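Side-chain contacts in extracellular solute-binding protein family 1 (PDB 5IXP), which probably binds a solute outside the cell and hands it to an ABC transporter: residues Phe12-Leu17 and Ser273-Pro278; Asp39-Asn44 and Ile58-Val63. All coordinates share one frame; numbering follows the deposited sequence. Where two conformers were deposited one is given.

Contacts 1 and 2 sit side by side in the periplasmic-binding-protein fold, their centres 11 Å apart and on the same side of the chain's centre. Both rest on one mixed sheet, in which strands 58-62 and 269-276 are antiparallel neighbours. T276 OG1 is hydrogen-bonded to E59 O; F12 CZ, 3.5 Å from A60 CB, packs on the residue whose carbonyl H41 uses, so A60 serves both contacts. Along the chain, contact 2 is nested inside the loop closed by contact 1: 39-44 and 58-63 are close in sequence, whereas 255 residues separate 12-17 from 273-278. Late strand 269-276 thus returns to the N-terminal strands, a chain return well known in two-domain binding proteins.

Contact 1: residues Phe12-Leu17 and Ser273-Pro278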
loop_
_atom_site.group_PDB
_atom_site.type_symbol
_atom_site.label_atom_id
_atom_site.label_comp_id
_atom_site.label_asym_id
_atom_site.label_seq_id
_atom_site.Cartn_x
_atom_site.Cartn_y
_atom_site.Cartn_z
ATOM N N PHE A 12 -9.981 -11.642 -2.513
ATOM C CA PHE A 12 -10.818 -10.478 -2.260
ATOM C C PHE A 12 -11.908 -10.746 -1.229
ATOM O O PHE A 12 -12.503 -9.790 -0.720
ATOM C CB PHE A 12 -11.434 -9.982 -3.575
ATOM C CG PHE A 12 -10.528 -9.051 -4.340
ATOM C CD1 PHE A 12 -9.265 -9.459 -4.707
ATOM C CD2 PHE A 12 -10.934 -7.768 -4.674
ATOM C CE1 PHE A 12 -8.411 -8.612 -5.402
ATOM C CE2 PHE A 12 -10.091 -6.907 -5.367
ATOM C CZ PHE A 12 -8.814 -7.336 -5.723
ATOM N N GLY A 13 -12.172 -12.007 -0.895
ATOM C CA GLY A 13 -13.184 -12.303 0.103
ATOM C C GLY A 13 -14.609 -12.132 -0.375
ATOM O O GLY A 13 -15.515 -11.977 0.452
ATOM N N TYR A 14 -14.841 -12.188 -1.687
ATOM C CA TYR A 14 -16.142 -11.871 -2.271
ATOM C C TYR A 14 -17.068 -13.077 -2.433
ATOM O O TYR A 14 -18.217 -12.892 -2.848
ATOM C CB TYR A 14 -15.955 -11.232 -3.648
ATOM C CG TYR A 14 -15.455 -9.805 -3.667
ATOM C CD1 TYR A 14 -15.088 -9.211 -4.872
ATOM C CD2 TYR A 14 -15.395 -9.031 -2.497
ATOM C CE1 TYR A 14 -14.651 -7.897 -4.929
ATOM C CE2 TYR A 14 -14.947 -7.702 -2.545
ATOM C CZ TYR A 14 -14.581 -7.148 -3.771
ATOM O OH TYR A 14 -14.145 -5.843 -3.853
ATOM N N SER A 15 -16.612 -14.297 -2.145
ATOM C CA SER A 15 -17.394 -15.480 -2.527
ATOM C C SER A 15 -18.820 -15.438 -1.975
ATOM O O SER A 15 -19.788 -15.699 -2.707
ATOM C CB SER A 15 -16.689 -16.757 -2.071
ATOM O OG SER A 15 -15.479 -16.934 -2.792
ATOM N N ASP A 16 -18.977 -15.124 -0.686
ATOM C CA ASP A 16 -20.332 -15.052 -0.138
ATOM C C ASP A 16 -21.094 -13.867 -0.708
ATOM O O ASP A 16 -22.321 -13.930 -0.854
ATOM C CB ASP A 16 -20.312 -14.937 1.390
ATOM C CG ASP A 16 -19.642 -16.115 2.060
ATOM O OD1 ASP A 16 -19.720 -17.234 1.508
ATOM O OD2 ASP A 16 -19.040 -15.918 3.143
ATOM N N LEU A 17 -20.386 -12.781 -1.026
ATOM C CA LEU A 17 -21.056 -11.593 -1.534
ATOM C C LEU A 17 -21.699 -11.865 -2.886
ATOM O O LEU A 17 -22.795 -11.367 -3.159
ATOM C CB LEU A 17 -20.075 -10.427 -1.636
ATOM C CG LEU A 17 -19.378 -10.049 -0.331
ATOM C CD1 LEU A 17 -18.620 -8.747 -0.493
ATOM C CD2 LEU A 17 -20.388 -9.948 0.792
ATOM N N SER A 273 -6.778 -2.013 -3.389
ATOM C CA SER A 273 -7.138 -2.248 -4.780
ATOM C C SER A 273 -8.393 -1.464 -5.151
ATOM O O SER A 273 -8.931 -0.683 -4.360
ATOM C CB SER A 273 -7.336 -3.747 -5.051
ATOM O OG SER A 273 -6.132 -4.461 -4.827
ATOM N N TYR A 274 -8.830 -1.678 -6.395
ATOM C CA TYR A 274 -9.965 -1.009 -7.017
ATOM C C TYR A 274 -10.671 -2.001 -7.925
ATOM O O TYR A 274 -10.051 -2.922 -8.461
ATOM C CB TYR A 274 -9.545 0.219 -7.885
ATOM C CG TYR A 274 -8.949 1.327 -7.076
ATOM C CD1 TYR A 274 -7.606 1.311 -6.737
ATOM C CD2 TYR A 274 -9.733 2.372 -6.623
ATOM C CE1 TYR A 274 -7.056 2.308 -5.968
ATOM C CE2 TYR A 274 -9.185 3.397 -5.848
ATOM C CZ TYR A 274 -7.852 3.357 -5.533
ATOM O OH TYR A 274 -7.294 4.348 -4.761
ATOM N N LEU A 275 -11.972 -1.810 -8.085
ATOM C CA LEU A 275 -12.730 -2.483 -9.130
ATOM C C LEU A 275 -12.935 -1.512 -10.286
ATOM O O LEU A 275 -13.347 -0.364 -10.072
ATOM C CB LEU A 275 -14.072 -2.993 -8.599
ATOM C CG LEU A 275 -13.979 -3.901 -7.358
ATOM C CD1 LEU A 275 -15.374 -4.411 -6.999
ATOM C CD2 LEU A 275 -13.030 -5.065 -7.595
ATOM N N THR A 276 -12.626 -1.962 -11.502
ATOM C CA THR A 276 -12.760 -1.142 -12.701
ATOM C C THR A 276 -13.672 -1.848 -13.695
ATOM O O THR A 276 -13.887 -3.059 -13.615
ATOM C CB THR A 276 -11.405 -0.866 -13.375
ATOM O OG1 THR A 276 -10.897 -2.078 -13.975
ATOM C CG2 THR A 276 -10.397 -0.309 -12.365
ATOM N N VAL A 277 -14.198 -1.081 -14.645
ATOM C CA VAL A 277 -15.098 -1.626 -15.663
ATOM C C VAL A 277 -14.559 -1.230 -17.033
ATOM O O VAL A 277 -14.712 -0.073 -17.447
ATOM C CB VAL A 277 -16.542 -1.133 -15.471
ATOM C CG1 VAL A 277 -17.446 -1.640 -16.626
ATOM C CG2 VAL A 277 -17.093 -1.567 -14.087
ATOM N N PRO A 278 -13.927 -2.146 -17.762
ATOM C CA PRO A 278 -13.424 -1.812 -19.104
ATOM C C PRO A 278 -14.558 -1.448 -20.049
ATOM O O PRO A 278 -15.691 -1.927 -19.912
ATOM C CB PRO A 278 -12.734 -3.105 -19.561
ATOM C CG PRO A 278 -12.493 -3.882 -18.337
ATOM C CD PRO A 278 -13.611 -3.527 -17.375
#
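F12 lays the far end of its ring against S273, CZ to S273 CB at 3.9 Å, where the loop ahead of helix 15-24 packs on strand 269-276 of the periplasmic-binding-protein sheet. The same ring reaches L275, with CE2 4.1 Å from L275 CD2; its approach to both partners is oblique. Y14 meets L275 from the opposite direction, and its OH stands 3.7 Å from L275 CD1. With CG of L275 anti to the carbonyl carbon (chi1 -55°), the forked end of the leucine leans toward the two aromatics: CD2 lies between F12 CE2 and Y14 OH, while CD1 touches Y14 alone, at OH and CE1, again obliquely. The two aromatic residues also pack on each other: F12 CB lies 3.9 Å above the plane of the Y14 ring, over its centre, while Y14 CZ sits in plane at the edge of the F12 ring. All four touching residues are buried, and the evidence across the two segments is apolar packing, 158 Å² in all. Neighbours extend it: F9 meets F12 edge-to-face, V303 of helix 297-307 packs on Y14, and L294 of helix 284-294 on L275. Within the fork, the second methyl is nearly as close to the phenol, L275 CD2 lying 4.0 Å from Y14 OH.

Contact 2: residues Asp39-Asn44 and Ile58-Val63; sequences DEHIKN and IEAMEV
H41 reaches from helix 38-51 to the backbone of A60, where the helix packs on strand 58-62 of the central sheet of the periplasmic-binding-protein fold. The segment around it is regular helix, with K43 N bonded to D39 O and N44 N to E40 O. The CG of H41 is anti to the backbone N (chi1 176°), which carries the imidazole across to the strand, where NE2 donates to A60 O at 2.8 Å. The N-H...O angle of 160° makes the bond fairly straight; the acceptor lies close to the ring plane, although the donor stands somewhat off the carbonyl plane of A60. Replacing H41 with a leucine would probably leave A60 O without this donor and loosen the tie between helix and strand. E59 slides past the imidazole in the opposite direction, its OE1 3.7 Å from H41 CE1 and the carboxylate turned 56° from the ring plane. Its other oxygen, OE2, is hydrogen-bonded to A56 N, which helps fix the carboxylate. F9 and A7 also pack against H41. At the backbone of the same residue, a water over one face of the ring completes a second link, donating to H41 O at 3.0 Å and to E59 OE1 at 2.9 Å.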
loop_
_atom_site.group_PDB
_atom_site.type_symbol
_atom_site.label_atom_id
_atom_site.label_comp_id
_atom_site.label_asym_id
_atom_site.label_seq_id
_atom_site.Cartn_x
_atom_site.Cartn_y
_atom_site.Cartn_z
ATOM N N ASP A 39 0.969 -11.618 -11.149
ATOM C CA ASP A 39 1.640 -11.221 -12.385
ATOM C C ASP A 39 0.839 -11.652 -13.607
ATOM O O ASP A 39 0.795 -10.936 -14.616
ATOM C CB ASP A 39 3.054 -11.798 -12.449
ATOM C CG ASP A 39 4.011 -11.131 -11.469
ATOM O OD1 ASP A 39 3.781 -9.962 -11.081
ATOM O OD2 ASP A 39 5.007 -11.780 -11.093
ATOM N N GLU A 40 0.190 -12.820 -13.547
ATOM C CA GLU A 40 -0.577 -13.218 -14.717
ATOM C C GLU A 40 -1.888 -12.465 -14.822
ATOM O O GLU A 40 -2.361 -12.223 -15.937
ATOM C CB GLU A 40 -0.813 -14.715 -14.724
ATOM C CG GLU A 40 0.227 -15.375 -15.609
ATOM C CD GLU A 40 0.489 -16.759 -15.202
ATOM O OE1 GLU A 40 -0.015 -17.123 -14.123
ATOM O OE2 GLU A 40 1.186 -17.473 -15.952
ATOM N N HIS A 41 -2.477 -12.080 -13.691
ATOM C CA HIS A 41 -3.633 -11.192 -13.738
ATOM C C HIS A 41 -3.285 -9.892 -14.461
ATOM O O HIS A 41 -4.028 -9.432 -15.338
ATOM C CB HIS A 41 -4.124 -10.915 -12.318
ATOM C CG HIS A 41 -5.259 -9.944 -12.257
ATOM N ND1 HIS A 41 -6.582 -10.339 -12.292
ATOM C CD2 HIS A 41 -5.270 -8.591 -12.173
ATOM C CE1 HIS A 41 -7.358 -9.269 -12.224
ATOM N NE2 HIS A 41 -6.586 -8.195 -12.153
ATOM N N ILE A 42 -2.137 -9.302 -14.113
ATOM C CA ILE A 42 -1.662 -8.087 -14.780
ATOM C C ILE A 42 -1.435 -8.333 -16.266
ATOM O O ILE A 42 -1.841 -7.531 -17.116
ATOM C CB ILE A 42 -0.361 -7.593 -14.123
ATOM C CG1 ILE A 42 -0.610 -7.072 -12.724
ATOM C CG2 ILE A 42 0.313 -6.544 -14.998
ATOM C CD1 ILE A 42 0.660 -6.995 -11.936
ATOM N N LYS A 43 -0.740 -9.424 -16.597
ATOM C CA LYS A 43 -0.462 -9.724 -17.998
ATOM C C LYS A 43 -1.748 -9.918 -18.791
ATOM O O LYS A 43 -1.854 -9.456 -19.933
ATOM C CB LYS A 43 0.421 -10.964 -18.108
ATOM C CG LYS A 43 1.882 -10.716 -17.798
ATOM C CD LYS A 43 2.718 -11.897 -18.252
ATOM C CE LYS A 43 3.518 -12.475 -17.108
ATOM N NZ LYS A 43 4.510 -11.498 -16.571
ATOM N N ASN A 44 -2.736 -10.605 -18.207
ATOM C CA ASN A 44 -4.025 -10.748 -18.878
ATOM C C ASN A 44 -4.639 -9.387 -19.127
ATOM O O ASN A 44 -5.161 -9.112 -20.211
ATOM C CB ASN A 44 -4.990 -11.580 -18.035
ATOM C CG ASN A 44 -4.557 -13.012 -17.896
ATOM O OD1 ASN A 44 -3.770 -13.515 -18.695
ATOM N ND2 ASN A 44 -5.097 -13.694 -16.888
ATOM N N ILE A 58 -15.797 -6.733 -14.736
ATOM C CA ILE A 58 -15.152 -6.003 -13.646
ATOM C C ILE A 58 -13.736 -6.542 -13.537
ATOM O O ILE A 58 -13.546 -7.752 -13.366
ATOM C CB ILE A 58 -15.903 -6.170 -12.310
ATOM C CG1 ILE A 58 -17.317 -5.587 -12.411
ATOM C CG2 ILE A 58 -15.113 -5.493 -11.150
ATOM C CD1 ILE A 58 -18.236 -5.971 -11.212
ATOM N N GLU A 59 -12.747 -5.655 -13.636
ATOM C CA GLU A 59 -11.338 -6.023 -13.511
ATOM C C GLU A 59 -10.766 -5.390 -12.249
ATOM O O GLU A 59 -10.759 -4.157 -12.120
ATOM C CB GLU A 59 -10.527 -5.575 -14.737
ATOM C CG GLU A 59 -10.815 -6.376 -16.021
ATOM C CD GLU A 59 -10.066 -7.706 -16.084
ATOM O OE1 GLU A 59 -9.255 -7.972 -15.182
ATOM O OE2 GLU A 59 -10.283 -8.484 -17.049
ATOM N N ALA A 60 -10.249 -6.225 -11.345
ATOM C CA ALA A 60 -9.597 -5.697 -10.158
ATOM C C ALA A 60 -8.211 -5.173 -10.508
ATOM O O ALA A 60 -7.519 -5.701 -11.384
ATOM C CB ALA A 60 -9.483 -6.753 -9.058
HETATM N N MSE A 61 -7.810 -4.131 -9.794
HETATM C CA MSE A 61 -6.552 -3.440 -10.042
HETATM C C MSE A 61 -5.945 -3.031 -8.710
HETATM O O MSE A 61 -6.617 -2.373 -7.900
HETATM C CB MSE A 61 -6.803 -2.208 -10.913
HETATM C CG MSE A 61 -5.719 -1.865 -11.864
HETATM SE SE MSE A 61 -6.452 -0.778 -13.248
HETATM C CE MSE A 61 -7.043 -2.038 -14.579
ATOM N N GLU A 62 -4.690 -3.407 -8.472
ATOM C CA GLU A 62 -3.998 -2.925 -7.284
ATOM C C GLU A 62 -3.551 -1.480 -7.491
ATOM O O GLU A 62 -3.264 -1.042 -8.618
ATOM C CB GLU A 62 -2.790 -3.810 -6.944
ATOM C CG GLU A 62 -2.523 -3.944 -5.443
ATOM C CD GLU A 62 -1.392 -3.049 -4.933
ATOM O OE1 GLU A 62 -0.702 -2.415 -5.749
ATOM O OE2 GLU A 62 -1.183 -2.993 -3.709
ATOM N N VAL A 63 -3.497 -0.730 -6.385
ATOM C CA VAL A 63 -3.207 0.695 -6.504
ATOM C C VAL A 63 -1.828 0.934 -7.108
ATOM O O VAL A 63 -1.602 1.965 -7.757
ATOM C CB VAL A 63 -3.353 1.406 -5.143
ATOM C CG1 VAL A 63 -2.288 0.916 -4.147
ATOM C CG2 VAL A 63 -3.303 2.922 -5.343
HETATM O O HOH W 1 -7.006 -9.726 -15.668
#